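Local structure of probable UbiX-like flavin prenyltransferase (Escherichia coli, 1SBZ) at residues 70-75 / 103-108; 93-98 / 134-139. The protein probably transfers a dimethylallyl group to reduced FMN, making the prenylated flavin cofactor used by phenolic acid decarboxylase. All coordinates share one frame; numbering follows the deposited sequence.

Contact 1: 70-75 / 103-108; sequences TISSGS and VGRAAD. With FMN (flavin mononucleotide), chain E.
Arg105 leaves its helix with CG trans to the backbone N (chi1 173°) and then bends at its second torsion (chi2 64°), a course that carries its guanidinium alongside Ser72, whose own hydroxyl is likewise swung opposite its backbone N (chi1 176°) and turned to the arginine. Three weak hydrogen bonds result. NE and NH2 of Arg105 each reach Ser72 O at 3.2 Å, both well bent, since one oxygen, standing oblique to the guanidinium plane, is shared by two N-H groups. NE also donates to Ser72 OG at 3.3 Å; this oxygen lies in the guanidinium plane at its edge and is further bonded to the backbone of Gln67. Serine suits the place because its short side chain adds a hydroxyl beside the carbonyl that every residue has. One face of the guanidinium lies against the flavin, with FMN N1 3.4 Å from Arg105 NH1, and NH1 forms a salt bridge with Glu123 of a second subunit, a stronger tie that should steady the charge beside the ring. Behind this polar end the chains meet more simply: Ile71 CD1 packs on Ala106 CB at 4.1 Å, where alanine lets helix 102-112 come close, and one water donates to Ile71 O and to Ala106 O, bridging loop and helix. The FMN is held chiefly by Ser36, Thr90 and other residues of that second subunit, so the contact adds a wall from the adjoining chain to a flavin site built at a subunit interface of the dodecamer.

Contact 2: 93-98 / 134-139; sequences GIRAGY and MLALSR
Ala136 CB sits over one face of the Arg95 guanidinium, 3.2 Å above its plane and displaced toward the rim, so that it comes within 3.4 Å of Arg95 NE. The methyl group meets the flat group from above and leaves the N-H groups directed elsewhere: NH2 of Arg95 forms a salt bridge with Glu132 of a second subunit. Alanine suits this position because its single methyl, aimed at helix 88-96, is small enough for the flat guanidinium to lie close against it. Arg95 gets there by a chain extended away from its backbone N (chi1 -172°) and then bent at chi2 (-88°), which lays CG of Arg95 along the same methyl at 3.6 Å. No hydrogen bond links the two helices here; the rest of the contact is apolar. Leu137 pushes its forked end into the angle between Ile94 and Arg95, its CD1 standing 4.0 Å from Arg95 CB and its CD2 4.1 Å from Ile94 CG2. The side chains of Ile94 and Leu137 cross at about a right angle, branched groups of matching bulk, and beneath them lie Leu117 and Leu119 of strand 116-121. Beyond Arg95 the helix stops in a Schellman motif: Tyr98 N bonds to Gly93 O and Gly97 N, weakly, to Ile94 O, with Gly97 at positive phi (80°), a conformation that a residue lacking a side chain adopts easily. Helices 88-96 and 128-139 thus pack side by side over the parallel sheet, the layered alpha/beta build of a flavoprotein fold, with the charged rim of their seam given to subunit assembly.

Contact 1 is wholly buried, whereas contact 2 is buried at Ile94 and Leu137 but partly exposed at Arg95 and Ala136. They share no helix, yet they adjoin: helices 88-96 and 102-112 follow each other in the chain, and Ala107 CB of one contact packs on Ile94 CG1 of the other at 3.8 Å. Both employ an arginine whose charge is met by a glutamate of a second subunit. In contact 1 that arginine meets a loop through weak hydrogen bonds beside the flavin; in contact 2 it lies over a methyl, and helix-to-helix cohesion is apolar. Loop-to-helix joining thus serves the cofactor's surroundings, helix pairing the layer over the sheet.

Contact 1: 70-75 / 103-108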
loop_
_atom_site.group_PDB
_atom_site.type_symbol
_atom_site.label_atom_id
_atom_site.label_comp_id
_atom_site.label_asym_id
_atom_site.label_seq_id
_atom_site.Cartn_x
_atom_site.Cartn_y
_atom_site.Cartn_z
ATOM N N THR D 70 26.585 27.775 -7.964
ATOM C CA THR D 70 26.655 26.999 -9.210
ATOM C C THR D 70 25.961 25.640 -9.107
ATOM O O THR D 70 25.163 25.272 -9.977
ATOM C CB THR D 70 28.117 26.813 -9.675
ATOM O OG1 THR D 70 28.937 26.461 -8.556
ATOM C CG2 THR D 70 28.711 28.139 -10.145
ATOM N N ILE D 71 26.259 24.915 -8.029
ATOM C CA ILE D 71 25.762 23.545 -7.823
ATOM C C ILE D 71 24.261 23.480 -7.512
ATOM O O ILE D 71 23.697 22.392 -7.371
ATOM C CB ILE D 71 26.579 22.824 -6.723
ATOM C CG1 ILE D 71 26.527 23.618 -5.410
ATOM C CG2 ILE D 71 28.007 22.596 -7.190
ATOM C CD1 ILE D 71 26.925 22.838 -4.182
ATOM N N SER D 72 23.625 24.645 -7.405
ATOM C CA SER D 72 22.185 24.726 -7.235
ATOM C C SER D 72 21.489 24.620 -8.592
ATOM O O SER D 72 20.275 24.452 -8.670
ATOM C CB SER D 72 21.811 26.032 -6.545
ATOM O OG SER D 72 20.409 26.178 -6.462
ATOM N N SER D 73 22.274 24.716 -9.656
ATOM C CA SER D 73 21.748 24.650 -11.007
ATOM C C SER D 73 21.990 23.277 -11.608
ATOM O O SER D 73 23.095 22.738 -11.518
ATOM C CB SER D 73 22.391 25.732 -11.882
ATOM O OG SER D 73 21.874 25.684 -13.200
ATOM N N GLY D 74 20.949 22.724 -12.224
ATOM C CA GLY D 74 21.025 21.432 -12.893
ATOM C C GLY D 74 21.925 21.434 -14.114
ATOM O O GLY D 74 22.633 20.454 -14.364
ATOM N N SER D 75 21.903 22.531 -14.871
ATOM C CA SER D 75 22.715 22.655 -16.085
ATOM C C SER D 75 24.217 22.651 -15.794
ATOM O O SER D 75 25.018 22.304 -16.661
ATOM C CB SER D 75 22.318 23.895 -16.895
ATOM O OG SER D 75 22.336 25.061 -16.086
ATOM N N VAL D 103 22.566 22.320 0.974
ATOM C CA VAL D 103 22.831 20.886 1.042
ATOM C C VAL D 103 21.622 20.162 0.436
ATOM O O VAL D 103 21.778 19.286 -0.417
ATOM C CB VAL D 103 23.147 20.396 2.481
ATOM C CG1 VAL D 103 23.240 18.861 2.535
ATOM C CG2 VAL D 103 24.443 21.024 2.987
ATOM N N GLY D 104 20.429 20.588 0.844
ATOM C CA GLY D 104 19.169 20.001 0.392
ATOM C C GLY D 104 18.866 20.262 -1.065
ATOM O O GLY D 104 18.432 19.348 -1.785
ATOM N N ARG D 105 19.095 21.504 -1.497
ATOM C CA ARG D 105 18.906 21.899 -2.892
ATOM C C ARG D 105 19.863 21.184 -3.841
ATOM O O ARG D 105 19.430 20.635 -4.852
ATOM C CB ARG D 105 19.008 23.424 -3.058
ATOM C CG ARG D 105 18.990 23.914 -4.514
ATOM C CD ARG D 105 17.694 23.641 -5.285
ATOM N NE ARG D 105 17.786 24.119 -6.672
ATOM C CZ ARG D 105 16.893 23.865 -7.622
ATOM N NH1 ARG D 105 15.820 23.120 -7.370
ATOM N NH2 ARG D 105 17.078 24.343 -8.839
ATOM N N ALA D 106 21.157 21.191 -3.522
ATOM C CA ALA D 106 22.130 20.472 -4.333
ATOM C C ALA D 106 21.768 18.991 -4.436
ATOM O O ALA D 106 21.944 18.387 -5.494
ATOM C CB ALA D 106 23.538 20.645 -3.779
ATOM N N ALA D 107 21.254 18.412 -3.347
ATOM C CA ALA D 107 20.842 16.993 -3.338
ATOM C C ALA D 107 19.607 16.759 -4.207
ATOM O O ALA D 107 19.552 15.814 -4.987
ATOM C CB ALA D 107 20.583 16.504 -1.908
ATOM N N ASP D 108 18.623 17.640 -4.065
ATOM C CA ASP D 108 17.404 17.604 -4.879
ATOM C C ASP D 108 17.718 17.710 -6.378
ATOM O O ASP D 108 17.163 16.961 -7.192
ATOM C CB ASP D 108 16.456 18.725 -4.435
ATOM C CG ASP D 108 15.023 18.470 -4.844
ATOM O OD1 ASP D 108 14.452 17.419 -4.450
ATOM O OD2 ASP D 108 14.388 19.273 -5.553
HETATM N N1 FMN E . 13.692 25.790 -7.352
HETATM C C2 FMN E . 12.730 25.050 -8.009
HETATM O O2 FMN E . 12.134 24.176 -7.390
HETATM N N3 FMN E . 12.434 25.303 -9.342
HETATM C C4 FMN E . 13.112 26.296 -10.021
HETATM O O4 FMN E . 12.942 26.436 -11.234
HETATM C C4A FMN E . 14.092 27.043 -9.355
HETATM N N5 FMN E . 14.772 28.039 -10.022
HETATM C C5A FMN E . 15.741 28.789 -9.374
HETATM C C6 FMN E . 16.413 29.789 -10.079
HETATM C C7 FMN E . 17.383 30.572 -9.459
HETATM C C7M FMN E . 17.485 31.982 -9.977
HETATM C C8 FMN E . 17.695 30.322 -8.114
HETATM C C8M FMN E . 18.558 31.282 -7.341
HETATM C C9 FMN E . 17.028 29.320 -7.410
HETATM C C9A FMN E . 16.044 28.546 -8.037
HETATM N N10 FMN E . 15.366 27.541 -7.350
HETATM C C10 FMN E . 14.389 26.791 -8.010
HETATM C "C1'" FMN E . 15.840 27.137 -5.983
HETATM C "C2'" FMN E . 14.904 27.702 -4.921
HETATM O "O2'" FMN E . 14.888 29.110 -5.012
HETATM C "C3'" FMN E . 15.308 27.247 -3.516
HETATM O "O3'" FMN E . 14.994 25.879 -3.375
HETATM C "C4'" FMN E . 14.636 28.042 -2.390
HETATM O "O4'" FMN E . 14.983 27.462 -1.151
HETATM C "C5'" FMN E . 13.116 28.066 -2.509
HETATM O "O5'" FMN E . 12.567 28.652 -1.357
HETATM P P FMN E . 11.084 29.248 -1.379
HETATM O O1P FMN E . 10.697 29.616 0.026
HETATM O O2P FMN E . 10.093 28.228 -1.920
HETATM O O3P FMN E . 11.082 30.459 -2.286
HETATM O O HOH W 1 23.590 19.525 -7.477
#

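Contact 2: 93-98 / 134-139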
loop_
_atom_site.group_PDB
_atom_site.type_symbol
_atom_site.label_atom_id
_atom_site.label_comp_id
_atom_site.label_asym_id
_atom_site.label_seq_id
_atom_site.Cartn_x
_atom_site.Cartn_y
_atom_site.Cartn_z
ATOM N N GLY D 93 15.150 15.798 5.223
ATOM C CA GLY D 93 14.922 16.901 4.302
ATOM C C GLY D 93 15.006 16.474 2.852
ATOM O O GLY D 93 14.150 16.849 2.039
ATOM N N ILE D 94 16.034 15.690 2.529
ATOM C CA ILE D 94 16.230 15.191 1.172
ATOM C C ILE D 94 15.081 14.273 0.738
ATOM O O ILE D 94 14.557 14.417 -0.373
ATOM C CB ILE D 94 17.620 14.516 1.010
ATOM C CG1 ILE D 94 18.737 15.551 1.251
ATOM C CG2 ILE D 94 17.768 13.906 -0.404
ATOM C CD1 ILE D 94 20.131 14.940 1.556
ATOM N N ARG D 95 14.677 13.362 1.622
ATOM C CA ARG D 95 13.567 12.438 1.345
ATOM C C ARG D 95 12.248 13.172 1.100
ATOM O O ARG D 95 11.502 12.813 0.196
ATOM C CB ARG D 95 13.410 11.423 2.485
ATOM C CG ARG D 95 12.405 10.293 2.203
ATOM C CD ARG D 95 10.952 10.621 2.583
ATOM N NE ARG D 95 10.004 9.635 2.057
ATOM C CZ ARG D 95 9.583 9.582 0.793
ATOM N NH1 ARG D 95 10.029 10.456 -0.111
ATOM N NH2 ARG D 95 8.717 8.643 0.424
ATOM N N ALA D 96 11.961 14.187 1.920
ATOM C CA ALA D 96 10.743 14.970 1.767
ATOM C C ALA D 96 10.844 15.913 0.559
ATOM O O ALA D 96 9.826 16.322 0.000
ATOM C CB ALA D 96 10.451 15.756 3.043
ATOM N N GLY D 97 12.078 16.229 0.172
ATOM C CA GLY D 97 12.368 17.181 -0.892
ATOM C C GLY D 97 12.282 18.628 -0.435
ATOM O O GLY D 97 12.143 19.538 -1.260
ATOM N N TYR D 98 12.353 18.834 0.877
ATOM C CA TYR D 98 12.264 20.159 1.475
ATOM C C TYR D 98 13.608 20.903 1.357
ATOM O O TYR D 98 14.355 21.056 2.333
ATOM C CB TYR D 98 11.790 20.063 2.929
ATOM C CG TYR D 98 11.442 21.412 3.502
ATOM C CD1 TYR D 98 10.402 22.168 2.955
ATOM C CD2 TYR D 98 12.173 21.957 4.558
ATOM C CE1 TYR D 98 10.073 23.418 3.465
ATOM C CE2 TYR D 98 11.855 23.234 5.082
ATOM C CZ TYR D 98 10.807 23.948 4.522
ATOM O OH TYR D 98 10.466 25.192 5.002
HETATM N N MSE D 134 15.432 6.383 4.922
HETATM C CA MSE D 134 16.515 5.664 4.249
HETATM C C MSE D 134 16.007 4.743 3.141
HETATM O O MSE D 134 16.605 4.663 2.067
HETATM C CB MSE D 134 17.329 4.858 5.256
HETATM C CG MSE D 134 18.215 5.743 6.110
HETATM SE SE MSE D 134 19.057 4.792 7.591
HETATM C CE MSE D 134 20.330 3.868 6.698
ATOM N N LEU D 135 14.917 4.036 3.413
ATOM C CA LEU D 135 14.337 3.132 2.423
ATOM C C LEU D 135 13.773 3.894 1.211
ATOM O O LEU D 135 13.999 3.511 0.070
ATOM C CB LEU D 135 13.262 2.232 3.066
ATOM C CG LEU D 135 12.498 1.276 2.132
ATOM C CD1 LEU D 135 13.416 0.270 1.430
ATOM C CD2 LEU D 135 11.397 0.543 2.903
ATOM N N ALA D 136 13.035 4.967 1.466
ATOM C CA ALA D 136 12.424 5.736 0.383
ATOM C C ALA D 136 13.482 6.168 -0.638
ATOM O O ALA D 136 13.287 6.018 -1.839
ATOM C CB ALA D 136 11.695 6.944 0.946
ATOM N N LEU D 137 14.602 6.686 -0.134
ATOM C CA LEU D 137 15.704 7.171 -0.964
ATOM C C LEU D 137 16.490 6.034 -1.614
ATOM O O LEU D 137 16.914 6.155 -2.766
ATOM C CB LEU D 137 16.626 8.082 -0.148
ATOM C CG LEU D 137 16.099 9.487 0.164
ATOM C CD1 LEU D 137 17.006 10.177 1.175
ATOM C CD2 LEU D 137 15.957 10.343 -1.116
ATOM N N SER D 138 16.691 4.943 -0.872
ATOM C CA SER D 138 17.284 3.712 -1.424
ATOM C C SER D 138 16.527 3.232 -2.668
ATOM O O SER D 138 17.144 2.898 -3.686
ATOM C CB SER D 138 17.301 2.601 -0.361
ATOM O OG SER D 138 18.110 1.507 -0.760
ATOM N N ARG D 139 15.194 3.198 -2.593
ATOM C CA ARG D 139 14.380 2.733 -3.730
ATOM C C ARG D 139 14.611 3.581 -4.996
ATOM O O ARG D 139 14.382 3.118 -6.124
ATOM C CB ARG D 139 12.894 2.699 -3.377
ATOM C CG ARG D 139 12.500 1.668 -2.331
ATOM C CD ARG D 139 11.003 1.367 -2.273
ATOM N NE ARG D 139 10.765 0.029 -1.715
ATOM C CZ ARG D 139 10.052 -0.207 -0.634
ATOM N NH1 ARG D 139 9.466 0.799 0.007
ATOM N NH2 ARG D 139 9.899 -1.443 -0.191
#